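Local atomic coordinates of GAF domain/HD domain protein (Geobacter sulfurreducens, PDB entry 3EEA), a protein that is of unknown function but may act as a phosphatase, its crystallised part being the GAF domain of a longer GAF/HD-domain protein. Residues D20-L25 with R32-Y37; K27-R32 with A141-L146. All blocks are in the same frame, centred on the assembly; numbering follows the deposited sequence.

Contact 1 of 2, residues D20-L25 with R32-Y37; sequences DLSRLL and RWIAVY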
loop_
_atom_site.group_PDB
_atom_site.type_symbol
_atom_site.label_atom_id
_atom_site.label_comp_id
_atom_site.label_asym_id
_atom_site.label_seq_id
_atom_site.Cartn_x
_atom_site.Cartn_y
_atom_site.Cartn_z
ATOM N N ASP A 20 -2.670 9.602 -0.675
ATOM C CA ASP A 20 -2.170 8.431 -1.382
ATOM C C ASP A 20 -2.873 7.166 -0.838
ATOM O O ASP A 20 -3.262 6.290 -1.637
ATOM C CB ASP A 20 -0.662 8.281 -1.240
ATOM C CG ASP A 20 0.125 9.309 -2.030
ATOM O OD1 ASP A 20 -0.433 9.952 -2.967
ATOM O OD2 ASP A 20 1.340 9.479 -1.686
ATOM N N LEU A 21 -3.004 7.071 0.488
ATOM C CA LEU A 21 -3.735 5.929 1.132
ATOM C C LEU A 21 -5.152 5.820 0.576
ATOM O O LEU A 21 -5.582 4.727 0.162
ATOM C CB LEU A 21 -3.785 6.064 2.625
ATOM C CG LEU A 21 -4.700 5.057 3.350
ATOM C CD1 LEU A 21 -4.156 3.614 3.176
ATOM C CD2 LEU A 21 -4.854 5.370 4.826
ATOM N N SER A 22 -5.891 6.932 0.573
ATOM C CA SER A 22 -7.276 6.940 0.084
ATOM C C SER A 22 -7.400 6.515 -1.362
ATOM O O SER A 22 -8.255 5.657 -1.715
ATOM C CB SER A 22 -7.938 8.303 0.348
ATOM O OG SER A 22 -7.856 8.599 1.752
ATOM N N ARG A 23 -6.510 7.014 -2.206
ATOM C CA ARG A 23 -6.534 6.632 -3.619
ATOM C C ARG A 23 -6.308 5.112 -3.793
ATOM O O ARG A 23 -7.021 4.418 -4.587
ATOM C CB ARG A 23 -5.451 7.433 -4.339
ATOM C CG ARG A 23 -5.155 7.034 -5.702
ATOM C CD ARG A 23 -4.135 8.019 -6.234
ATOM N NE ARG A 23 -3.222 7.355 -7.135
ATOM C CZ ARG A 23 -3.514 7.085 -8.391
ATOM N NH1 ARG A 23 -4.698 7.456 -8.880
ATOM N NH2 ARG A 23 -2.619 6.463 -9.166
ATOM N N LEU A 24 -5.293 4.597 -3.112
ATOM C CA LEU A 24 -4.951 3.176 -3.231
ATOM C C LEU A 24 -6.082 2.279 -2.721
ATOM O O LEU A 24 -6.419 1.287 -3.384
ATOM C CB LEU A 24 -3.667 2.858 -2.486
ATOM C CG LEU A 24 -3.093 1.474 -2.707
ATOM C CD1 LEU A 24 -2.874 1.232 -4.202
ATOM C CD2 LEU A 24 -1.822 1.308 -1.883
ATOM N N LEU A 25 -6.666 2.620 -1.567
ATOM C CA LEU A 25 -7.808 1.860 -1.044
ATOM C C LEU A 25 -8.936 1.847 -2.076
ATOM O O LEU A 25 -9.491 0.761 -2.329
ATOM C CB LEU A 25 -8.337 2.393 0.262
ATOM C CG LEU A 25 -7.379 2.203 1.426
ATOM C CD1 LEU A 25 -7.892 3.099 2.581
ATOM C CD2 LEU A 25 -7.248 0.704 1.799
ATOM N N ARG A 32 -18.060 3.316 -2.050
ATOM C CA ARG A 32 -18.699 4.573 -2.416
ATOM C C ARG A 32 -17.858 5.782 -1.966
ATOM O O ARG A 32 -17.628 6.760 -2.717
ATOM C CB ARG A 32 -20.068 4.582 -1.804
ATOM C CG ARG A 32 -20.925 5.787 -2.099
ATOM C CD ARG A 32 -22.169 5.695 -1.293
ATOM N NE ARG A 32 -22.970 6.900 -1.431
ATOM C CZ ARG A 32 -23.827 7.110 -2.435
ATOM N NH1 ARG A 32 -23.958 6.211 -3.414
ATOM N NH2 ARG A 32 -24.523 8.240 -2.476
ATOM N N TRP A 33 -17.417 5.746 -0.720
ATOM C CA TRP A 33 -16.553 6.798 -0.225
ATOM C C TRP A 33 -15.706 6.327 0.956
ATOM O O TRP A 33 -15.940 5.217 1.488
ATOM C CB TRP A 33 -17.358 8.007 0.184
ATOM C CG TRP A 33 -18.480 7.827 1.082
ATOM C CD1 TRP A 33 -19.814 8.014 0.746
ATOM C CD2 TRP A 33 -18.466 7.659 2.532
ATOM N NE1 TRP A 33 -20.595 7.859 1.837
ATOM C CE2 TRP A 33 -19.815 7.646 2.953
ATOM C CE3 TRP A 33 -17.455 7.421 3.482
ATOM C CZ2 TRP A 33 -20.191 7.455 4.288
ATOM C CZ3 TRP A 33 -17.824 7.226 4.830
ATOM C CH2 TRP A 33 -19.188 7.222 5.215
ATOM N N ILE A 34 -14.710 7.151 1.264
ATOM C CA ILE A 34 -13.741 6.988 2.348
ATOM C C ILE A 34 -13.609 8.310 3.090
ATOM O O ILE A 34 -13.556 9.380 2.470
ATOM C CB ILE A 34 -12.327 6.578 1.820
ATOM C CG1 ILE A 34 -12.477 5.380 0.890
ATOM C CG2 ILE A 34 -11.358 6.354 3.005
ATOM C CD1 ILE A 34 -11.155 4.753 0.333
ATOM N N ALA A 35 -13.649 8.246 4.414
ATOM C CA ALA A 35 -13.554 9.411 5.262
ATOM C C ALA A 35 -12.487 9.157 6.337
ATOM O O ALA A 35 -12.620 8.197 7.104
ATOM C CB ALA A 35 -14.909 9.703 5.906
ATOM N N VAL A 36 -11.449 10.000 6.391
ATOM C CA VAL A 36 -10.335 9.807 7.279
ATOM C C VAL A 36 -10.340 10.900 8.314
ATOM O O VAL A 36 -10.520 12.067 7.967
ATOM C CB VAL A 36 -8.949 9.821 6.515
ATOM C CG1 VAL A 36 -7.793 9.575 7.542
ATOM C CG2 VAL A 36 -8.987 8.833 5.358
ATOM N N TYR A 37 -10.131 10.508 9.566
ATOM C CA TYR A 37 -10.058 11.397 10.709
ATOM C C TYR A 37 -8.800 11.160 11.539
ATOM O O TYR A 37 -8.294 10.017 11.629
ATOM C CB TYR A 37 -11.210 11.094 11.647
ATOM C CG TYR A 37 -12.575 11.421 11.100
ATOM C CD1 TYR A 37 -13.281 12.573 11.519
ATOM C CD2 TYR A 37 -13.175 10.594 10.159
ATOM C CE1 TYR A 37 -14.526 12.871 10.988
ATOM C CE2 TYR A 37 -14.445 10.869 9.676
ATOM C CZ TYR A 37 -15.105 12.000 10.079
ATOM O OH TYR A 37 -16.337 12.256 9.553
#
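I34 reaches from the strand to the helix with its terminal methyl, and CD1 settles between two helical residues: it lies 3.7 Å from the backbone O of S22 and 3.7 Å from CB of L25. The extended side chain (chi2 -176°) carries that methyl well out from the strand. This is the well-packed half of the contact, since I34 buries more against the helix than its neighbours and meets two residues. Further along, V36 has a smaller share, touching the hydroxyl OG of S22 with CG2 at 3.8 Å. The small serine suits the place where the backbones come nearest, with the CA atoms of S22 and I34 6.9 Å apart. Its OG is hydrogen-bonded to I18 O one turn back in the helix, which satisfies the buried hydroxyl beside apolar neighbours. On the outer side of the helix, by contrast, R23 is exposed and makes a salt bridge to D145 of the second subunit. W33 and Y37 help line a pocket that holds a polyether, probably from the crystallisation liquor. I34, A35 and V36 make backbone hydrogen bonds to the strands on either side (T52, F125, A49), so side-chain packing joins helix 14-28 to the sheet.

Contact 2 of 2, residues K27-R32 with A141-L146; sequences KLVKTR and AIIRDL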
loop_
_atom_site.group_PDB
_atom_site.type_symbol
_atom_site.label_atom_id
_atom_site.label_comp_id
_atom_site.label_asym_id
_atom_site.label_seq_id
_atom_site.Cartn_x
_atom_site.Cartn_y
_atom_site.Cartn_z
ATOM N N LYS A 27 -8.855 2.104 -5.282
ATOM C CA LYS A 27 -8.441 1.274 -6.410
ATOM C C LYS A 27 -8.428 -0.217 -6.087
ATOM O O LYS A 27 -8.602 -1.069 -6.996
ATOM C CB LYS A 27 -7.081 1.704 -6.876
ATOM C CG LYS A 27 -7.092 3.047 -7.578
ATOM C CD LYS A 27 -5.737 3.264 -8.156
ATOM C CE LYS A 27 -5.582 4.658 -8.650
ATOM N NZ LYS A 27 -4.235 4.701 -9.255
ATOM N N LEU A 28 -8.224 -0.562 -4.822
ATOM C CA LEU A 28 -8.134 -1.975 -4.448
ATOM C C LEU A 28 -9.453 -2.583 -3.981
ATOM O O LEU A 28 -9.621 -3.791 -4.040
ATOM C CB LEU A 28 -7.103 -2.141 -3.307
ATOM C CG LEU A 28 -5.667 -1.939 -3.778
ATOM C CD1 LEU A 28 -4.711 -1.969 -2.615
ATOM C CD2 LEU A 28 -5.334 -2.980 -4.904
ATOM N N VAL A 29 -10.354 -1.752 -3.456
ATOM C CA VAL A 29 -11.590 -2.236 -2.847
ATOM C C VAL A 29 -12.695 -1.343 -3.341
ATOM O O VAL A 29 -12.592 -0.134 -3.255
ATOM C CB VAL A 29 -11.514 -2.197 -1.289
ATOM C CG1 VAL A 29 -12.857 -2.672 -0.650
ATOM C CG2 VAL A 29 -10.338 -3.052 -0.731
ATOM N N LYS A 30 -13.751 -1.928 -3.906
ATOM C CA LYS A 30 -14.908 -1.136 -4.390
ATOM C C LYS A 30 -15.597 -0.459 -3.197
ATOM O O LYS A 30 -15.997 -1.111 -2.219
ATOM C CB LYS A 30 -15.901 -2.027 -5.165
ATOM C CG LYS A 30 -15.296 -2.531 -6.463
ATOM C CD LYS A 30 -16.231 -3.455 -7.284
ATOM C CE LYS A 30 -15.560 -3.914 -8.610
ATOM N NZ LYS A 30 -16.451 -4.835 -9.409
ATOM N N THR A 31 -15.711 0.864 -3.268
ATOM C CA THR A 31 -16.289 1.640 -2.180
ATOM C C THR A 31 -17.034 2.851 -2.747
ATOM O O THR A 31 -16.680 3.358 -3.833
ATOM C CB THR A 31 -15.145 2.183 -1.233
ATOM O OG1 THR A 31 -14.401 3.212 -1.910
ATOM C CG2 THR A 31 -14.192 1.112 -0.863
ATOM N N ARG A 32 -18.060 3.316 -2.050
ATOM C CA ARG A 32 -18.699 4.573 -2.416
ATOM C C ARG A 32 -17.858 5.782 -1.966
ATOM O O ARG A 32 -17.628 6.760 -2.717
ATOM C CB ARG A 32 -20.068 4.582 -1.804
ATOM C CG ARG A 32 -20.925 5.787 -2.099
ATOM C CD ARG A 32 -22.169 5.695 -1.293
ATOM N NE ARG A 32 -22.970 6.900 -1.431
ATOM C CZ ARG A 32 -23.827 7.110 -2.435
ATOM N NH1 ARG A 32 -23.958 6.211 -3.414
ATOM N NH2 ARG A 32 -24.523 8.240 -2.476
ATOM N N ALA A 141 -8.894 -7.479 5.268
ATOM C CA ALA A 141 -7.487 -7.786 5.551
ATOM C C ALA A 141 -6.563 -6.788 4.829
ATOM O O ALA A 141 -5.633 -6.264 5.436
ATOM C CB ALA A 141 -7.147 -9.193 5.131
ATOM N N ILE A 142 -6.851 -6.561 3.552
ATOM C CA ILE A 142 -6.122 -5.577 2.726
ATOM C C ILE A 142 -6.210 -4.172 3.309
ATOM O O ILE A 142 -5.185 -3.493 3.463
ATOM C CB ILE A 142 -6.642 -5.578 1.284
ATOM C CG1 ILE A 142 -6.349 -6.960 0.652
ATOM C CG2 ILE A 142 -5.953 -4.400 0.513
ATOM C CD1 ILE A 142 -7.001 -7.228 -0.660
ATOM N N ILE A 143 -7.430 -3.741 3.607
ATOM C CA ILE A 143 -7.686 -2.459 4.208
ATOM C C ILE A 143 -6.895 -2.272 5.517
ATOM O O ILE A 143 -6.194 -1.272 5.680
ATOM C CB ILE A 143 -9.206 -2.215 4.420
ATOM C CG1 ILE A 143 -9.921 -2.100 3.026
ATOM C CG2 ILE A 143 -9.437 -0.957 5.204
ATOM C CD1 ILE A 143 -11.442 -2.285 3.084
ATOM N N ARG A 144 -7.028 -3.238 6.425
ATOM C CA ARG A 144 -6.338 -3.144 7.706
ATOM C C ARG A 144 -4.805 -3.034 7.538
ATOM O O ARG A 144 -4.120 -2.245 8.227
ATOM C CB ARG A 144 -6.700 -4.379 8.574
ATOM C CG ARG A 144 -8.095 -4.275 9.063
ATOM C CD ARG A 144 -8.549 -5.547 9.811
ATOM N NE ARG A 144 -7.666 -5.764 10.951
ATOM C CZ ARG A 144 -7.703 -6.849 11.731
ATOM N NH1 ARG A 144 -8.521 -7.849 11.466
ATOM N NH2 ARG A 144 -6.887 -6.905 12.750
ATOM N N ASP A 145 -4.265 -3.815 6.611
ATOM C CA ASP A 145 -2.824 -3.768 6.319
ATOM C C ASP A 145 -2.385 -2.387 5.856
ATOM O O ASP A 145 -1.426 -1.788 6.410
ATOM C CB ASP A 145 -2.485 -4.805 5.268
ATOM C CG ASP A 145 -2.414 -6.224 5.828
ATOM O OD1 ASP A 145 -2.116 -6.391 7.012
ATOM O OD2 ASP A 145 -2.547 -7.175 5.006
ATOM N N LEU A 146 -3.099 -1.867 4.843
ATOM C CA LEU A 146 -2.706 -0.589 4.195
ATOM C C LEU A 146 -2.856 0.589 5.185
ATOM O O LEU A 146 -1.977 1.422 5.322
ATOM C CB LEU A 146 -3.517 -0.354 2.939
ATOM C CG LEU A 146 -3.119 -1.259 1.770
ATOM C CD1 LEU A 146 -3.852 -0.857 0.492
ATOM C CD2 LEU A 146 -1.642 -1.274 1.519
#
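With chi1 of -71° and chi2 of 174°, L28 sends CD1 away from its own backbone toward helix 137-158, where it meets I142 and L146, residues one turn apart. The closer partner is CD1 of L146, 3.4 Å from CD1 of L28, tighter than usual for two methyls; CG2 of I142 lies 4.2 Å from the same L28 atom. Both side chains cross that of L28 at about a right angle. Leucine suits this helix end because its CD1 reaches both partners, which lie one above the other on the same side of helix 137-158. V29, the first residue to leave helical geometry, turns its two methyls to I143. Its CG2 is 3.9 Å from CG1 of I143, while CG1 is 4.0 Å from CD1 of I143. A beta-branched residue fits the extended backbone here. L28 also packs on L28 of the second subunit, and K27 NZ forms a salt bridge to D145 of the second subunit, so this end of helix 14-28 is itself part of the interface. I143 continues inward onto M126 of strand 119-129 and L110 and V112 of strand 107-116; L146 leans on L21, L24 and L25, so helix 137-158 lies alongside helix 14-28, both on the same face of the sheet.

The two contacts lie about 9 Å apart, centre to centre, on the same side of the chain's centre. Both use helix 14-28: contact 1 ties its middle to strand 33-39, and contact 2 ties its C-terminal end and the following turn to helix 137-158. Their segments alternate along the chain, 20-25, 27-32, 32-37 and then 141-146, sharing R32. L146 joins them directly, with its CD1 4.0 Å from CD2 of L25. Together they unite the first and last helices of the domain with its antiparallel sheet in one apolar layer. Both also touch the second subunit, so the helical layer serves the fold and the dimer at once.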